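Local coordinates for protein acyl-CoA thioesterase (Alicyclobacillus acidocaldarius subsp. acidocaldarius, PDB 3RQB) that is of unconfirmed function but, as a double hotdog-fold member of the acyl-CoA thioesterase family, probably hydrolyses acyl-CoA thioesters to free fatty acids and coenzyme A, at residues 39-51 / 180-192. Numbering follows the deposited sequence.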
loop_
_atom_site.group_PDB
_atom_site.type_symbol
_atom_site.label_atom_id
_atom_site.label_comp_id
_atom_site.label_asym_id
_atom_site.label_seq_id
_atom_site.Cartn_x
_atom_site.Cartn_y
_atom_site.Cartn_z
ATOM N N PRO B 39 1.260 -12.687 16.446
ATOM C CA PRO B 39 1.132 -13.673 15.371
ATOM C C PRO B 39 1.777 -13.228 14.069
ATOM O O PRO B 39 1.975 -12.034 13.839
ATOM C CB PRO B 39 -0.383 -13.773 15.168
ATOM C CG PRO B 39 -1.003 -12.998 16.316
ATOM C CD PRO B 39 -0.007 -11.982 16.685
ATOM N N PHE B 40 2.093 -14.207 13.228
ATOM C CA PHE B 40 2.653 -13.955 11.913
ATOM C C PHE B 40 1.713 -13.055 11.123
ATOM O O PHE B 40 0.522 -13.346 10.989
ATOM C CB PHE B 40 2.871 -15.283 11.188
ATOM C CG PHE B 40 3.190 -15.136 9.735
ATOM C CD1 PHE B 40 4.258 -14.357 9.322
ATOM C CD2 PHE B 40 2.436 -15.792 8.779
ATOM C CE1 PHE B 40 4.559 -14.228 7.978
ATOM C CE2 PHE B 40 2.729 -15.669 7.434
ATOM C CZ PHE B 40 3.793 -14.889 7.033
ATOM N N GLY B 41 2.253 -11.962 10.602
ATOM C CA GLY B 41 1.435 -10.957 9.958
ATOM C C GLY B 41 0.632 -11.484 8.794
ATOM O O GLY B 41 -0.500 -11.066 8.571
ATOM N N GLY B 42 1.223 -12.403 8.042
ATOM C CA GLY B 42 0.608 -12.892 6.824
ATOM C C GLY B 42 -0.630 -13.702 7.128
ATOM O O GLY B 42 -1.576 -13.747 6.335
ATOM N N ILE B 43 -0.631 -14.354 8.285
ATOM C CA ILE B 43 -1.780 -15.157 8.653
ATOM C C ILE B 43 -2.905 -14.266 9.134
ATOM O O ILE B 43 -4.082 -14.526 8.867
ATOM C CB ILE B 43 -1.453 -16.169 9.737
ATOM C CG1 ILE B 43 -2.304 -17.410 9.509
ATOM C CG2 ILE B 43 -1.695 -15.570 11.121
ATOM C CD1 ILE B 43 -2.452 -17.744 8.037
ATOM N N THR B 44 -2.532 -13.212 9.849
ATOM C CA THR B 44 -3.499 -12.261 10.357
ATOM C C THR B 44 -4.177 -11.561 9.193
ATOM O O THR B 44 -5.366 -11.261 9.239
ATOM C CB THR B 44 -2.823 -11.201 11.220
ATOM O OG1 THR B 44 -2.103 -11.834 12.284
ATOM C CG2 THR B 44 -3.865 -10.248 11.790
ATOM N N ALA B 45 -3.406 -11.298 8.149
ATOM C CA ALA B 45 -3.916 -10.595 6.978
ATOM C C ALA B 45 -4.791 -11.509 6.129
ATOM O O ALA B 45 -5.837 -11.081 5.641
ATOM C CB ALA B 45 -2.762 -10.012 6.149
ATOM N N ALA B 46 -4.355 -12.758 5.951
ATOM C CA ALA B 46 -5.152 -13.774 5.266
ATOM C C ALA B 46 -6.488 -13.894 5.986
ATOM O O ALA B 46 -7.555 -13.795 5.383
ATOM C CB ALA B 46 -4.428 -15.103 5.262
ATOM N N THR B 47 -6.418 -14.075 7.298
ATOM C CA THR B 47 -7.613 -14.021 8.130
ATOM C C THR B 47 -8.494 -12.782 7.882
ATOM O O THR B 47 -9.696 -12.912 7.721
ATOM C CB THR B 47 -7.245 -14.092 9.611
ATOM O OG1 THR B 47 -6.709 -15.389 9.893
ATOM C CG2 THR B 47 -8.473 -13.860 10.459
HETATM N N MSE B 48 -7.906 -11.589 7.855
HETATM C CA MSE B 48 -8.672 -10.371 7.584
HETATM C C MSE B 48 -9.420 -10.455 6.258
HETATM O O MSE B 48 -10.501 -9.883 6.118
HETATM C CB MSE B 48 -7.770 -9.130 7.580
HETATM C CG MSE B 48 -7.294 -8.701 8.961
HETATM SE SE MSE B 48 -8.772 -8.434 10.212
HETATM C CE MSE B 48 -8.704 -6.489 10.339
ATOM N N LEU B 49 -8.838 -11.158 5.287
ATOM C CA LEU B 49 -9.403 -11.256 3.934
ATOM C C LEU B 49 -10.567 -12.255 3.796
ATOM O O LEU B 49 -11.573 -11.978 3.114
ATOM C CB LEU B 49 -8.295 -11.601 2.937
ATOM C CG LEU B 49 -8.689 -11.722 1.464
ATOM C CD1 LEU B 49 -9.193 -10.391 0.917
ATOM C CD2 LEU B 49 -7.506 -12.224 0.649
ATOM N N LYS B 50 -10.422 -13.413 4.439
ATOM C CA LYS B 50 -11.464 -14.426 4.416
ATOM C C LYS B 50 -12.763 -13.818 4.887
ATOM O O LYS B 50 -13.812 -14.083 4.312
ATOM C CB LYS B 50 -11.107 -15.609 5.310
ATOM C CG LYS B 50 -9.878 -16.362 4.856
ATOM C CD LYS B 50 -9.962 -16.715 3.379
ATOM C CE LYS B 50 -10.995 -17.801 3.109
ATOM N NZ LYS B 50 -11.059 -18.135 1.652
ATOM N N ALA B 51 -12.678 -12.979 5.916
ATOM C CA ALA B 51 -13.863 -12.366 6.507
ATOM C C ALA B 51 -14.741 -11.756 5.429
ATOM O O ALA B 51 -15.923 -12.073 5.346
ATOM C CB ALA B 51 -13.464 -11.302 7.511
ATOM N N LEU B 180 -3.288 -22.967 -4.306
ATOM C CA LEU B 180 -3.163 -21.539 -4.105
ATOM C C LEU B 180 -4.497 -20.841 -4.254
ATOM O O LEU B 180 -5.264 -21.154 -5.160
ATOM C CB LEU B 180 -2.165 -20.942 -5.088
ATOM C CG LEU B 180 -1.833 -19.488 -4.765
ATOM C CD1 LEU B 180 -1.350 -19.356 -3.322
ATOM C CD2 LEU B 180 -0.797 -18.960 -5.732
ATOM N N ASP B 181 -4.765 -19.908 -3.344
ATOM C CA ASP B 181 -5.908 -19.008 -3.453
ATOM C C ASP B 181 -5.495 -17.627 -2.959
ATOM O O ASP B 181 -4.335 -17.402 -2.650
ATOM C CB ASP B 181 -7.119 -19.544 -2.681
ATOM C CG ASP B 181 -6.996 -19.359 -1.179
ATOM O OD1 ASP B 181 -5.869 -19.176 -0.679
ATOM O OD2 ASP B 181 -8.040 -19.405 -0.495
ATOM N N HIS B 182 -6.432 -16.697 -2.875
ATOM C CA HIS B 182 -6.062 -15.318 -2.578
ATOM C C HIS B 182 -5.471 -15.108 -1.189
ATOM O O HIS B 182 -4.420 -14.484 -1.039
ATOM C CB HIS B 182 -7.244 -14.383 -2.830
ATOM C CG HIS B 182 -7.658 -14.329 -4.269
ATOM N ND1 HIS B 182 -7.129 -13.420 -5.164
ATOM C CD2 HIS B 182 -8.528 -15.088 -4.977
ATOM C CE1 HIS B 182 -7.666 -13.614 -6.356
ATOM N NE2 HIS B 182 -8.518 -14.621 -6.269
ATOM N N ALA B 183 -6.130 -15.633 -0.166
ATOM C CA ALA B 183 -5.640 -15.406 1.190
ATOM C C ALA B 183 -4.243 -16.013 1.398
ATOM O O ALA B 183 -3.368 -15.396 2.006
ATOM C CB ALA B 183 -6.645 -15.915 2.229
ATOM N N ALA B 184 -4.035 -17.215 0.869
ATOM C CA ALA B 184 -2.763 -17.913 1.017
ATOM C C ALA B 184 -1.674 -17.068 0.392
ATOM O O ALA B 184 -0.528 -17.003 0.872
ATOM C CB ALA B 184 -2.830 -19.260 0.334
ATOM N N LEU B 185 -2.063 -16.415 -0.695
ATOM C CA LEU B 185 -1.170 -15.584 -1.470
ATOM C C LEU B 185 -0.781 -14.328 -0.694
ATOM O O LEU B 185 0.392 -13.990 -0.610
ATOM C CB LEU B 185 -1.845 -15.234 -2.789
ATOM C CG LEU B 185 -1.023 -14.342 -3.713
ATOM C CD1 LEU B 185 0.427 -14.815 -3.777
ATOM C CD2 LEU B 185 -1.648 -14.288 -5.099
ATOM N N ALA B 186 -1.763 -13.647 -0.118
ATOM C CA ALA B 186 -1.483 -12.545 0.792
ATOM C C ALA B 186 -0.452 -12.979 1.843
ATOM O O ALA B 186 0.544 -12.285 2.099
ATOM C CB ALA B 186 -2.774 -12.092 1.478
ATOM N N ALA B 187 -0.685 -14.137 2.451
ATOM C CA ALA B 187 0.187 -14.577 3.533
ATOM C C ALA B 187 1.610 -14.748 3.031
ATOM O O ALA B 187 2.559 -14.390 3.722
ATOM C CB ALA B 187 -0.331 -15.855 4.183
ATOM N N LEU B 188 1.754 -15.267 1.817
ATOM C CA LEU B 188 3.081 -15.540 1.286
ATOM C C LEU B 188 3.909 -14.287 1.117
ATOM O O LEU B 188 5.109 -14.373 0.907
ATOM C CB LEU B 188 3.000 -16.301 -0.032
ATOM C CG LEU B 188 2.793 -17.801 0.192
ATOM C CD1 LEU B 188 2.321 -18.473 -1.079
ATOM C CD2 LEU B 188 4.067 -18.459 0.700
ATOM N N CYS B 189 3.263 -13.128 1.211
ATOM C CA CYS B 189 3.954 -11.849 1.045
ATOM C C CYS B 189 4.583 -11.337 2.329
ATOM O O CYS B 189 5.372 -10.391 2.300
ATOM C CB CYS B 189 3.010 -10.789 0.498
ATOM S SG CYS B 189 2.159 -11.269 -1.021
ATOM N N ASP B 190 4.192 -11.917 3.458
ATOM C CA ASP B 190 4.898 -11.666 4.705
ATOM C C ASP B 190 5.935 -12.743 5.015
ATOM O O ASP B 190 6.509 -12.756 6.103
ATOM C CB ASP B 190 3.964 -11.430 5.893
ATOM C CG ASP B 190 4.696 -10.807 7.074
ATOM O OD1 ASP B 190 5.635 -10.025 6.810
ATOM O OD2 ASP B 190 4.365 -11.098 8.250
ATOM N N THR B 191 6.157 -13.665 4.084
ATOM C CA THR B 191 7.104 -14.751 4.348
ATOM C C THR B 191 8.569 -14.327 4.156
ATOM O O THR B 191 9.490 -15.117 4.371
ATOM C CB THR B 191 6.808 -15.998 3.488
ATOM O OG1 THR B 191 7.025 -15.699 2.106
ATOM C CG2 THR B 191 5.380 -16.441 3.677
ATOM N N PHE B 192 8.781 -13.075 3.765
ATOM C CA PHE B 192 10.136 -12.555 3.594
ATOM C C PHE B 192 10.816 -12.182 4.900
ATOM O O PHE B 192 10.242 -11.498 5.753
ATOM C CB PHE B 192 10.137 -11.335 2.677
ATOM C CG PHE B 192 9.708 -11.639 1.276
ATOM C CD1 PHE B 192 10.453 -12.496 0.486
ATOM C CD2 PHE B 192 8.566 -11.067 0.748
ATOM C CE1 PHE B 192 10.061 -12.783 -0.812
ATOM C CE2 PHE B 192 8.169 -11.354 -0.540
ATOM C CZ PHE B 192 8.919 -12.212 -1.324
#
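Ala46 and Ala183 meet methyl to methyl, CB to CB at 3.8 Å, where the helices of 39-51 and 180-192 run nearly antiparallel at 152° with axes 7.7 Å apart. That spacing rests on small residues: Gly42 CA lies 3.7 Å from Ala187 CA, and a side chain on Gly42 would probably be directed at Ala187 O. Ala187 CB is set against Gly42 O, and Ala187 CA approaches the same oxygen in a CA-H...O contact. Further along, Leu49 lays CD2 on the backbone of Ala183, 3.7 Å from its CA, while the aliphatic part of Lys50 passes over the Ala183 methyl.

In a double hotdog protein each half supplies a helix wrapped by sheet; here 41-51 falls in the N-terminal hotdog half and 182-188 in the C-terminal one, consistent with a buried helix-to-helix seam between the two halves. Strand 61-69 backs it through Leu65 and Val67.

Aromatic contacts close the Gly42 end. With CG anti to the backbone N (chi1 169°), the Phe40 ring folds back beneath its own helix start, Gly42 N standing 3.5 Å over the ring centre, and turns an edge to Ala187 O and the Asp190-Thr191 peptide. The Asp190 carboxylate runs nearly parallel to the ring (planes 5° apart) but stepped off its plane, beside the CD1-CE1 edge, on the face that carries Gly42 N. Trp146 stacks on the Phe40 ring. An alanine in place of Phe40 would probably open a gap beside Asp190 and Thr191 and deprive Trp146 of its stacking partner.

A Lys-Asp pair bridges the opposite end. Lys50, bent at chi2 and chi3, brings NZ toward Asp181 OD2 in a long salt bridge of 3.9 Å. Asp181 is also the N-cap of 182-188: its OD1 accepts from Ala184 N at 3.1 Å, on the syn side but tilted out of the carboxylate plane, and pairs with Arg178.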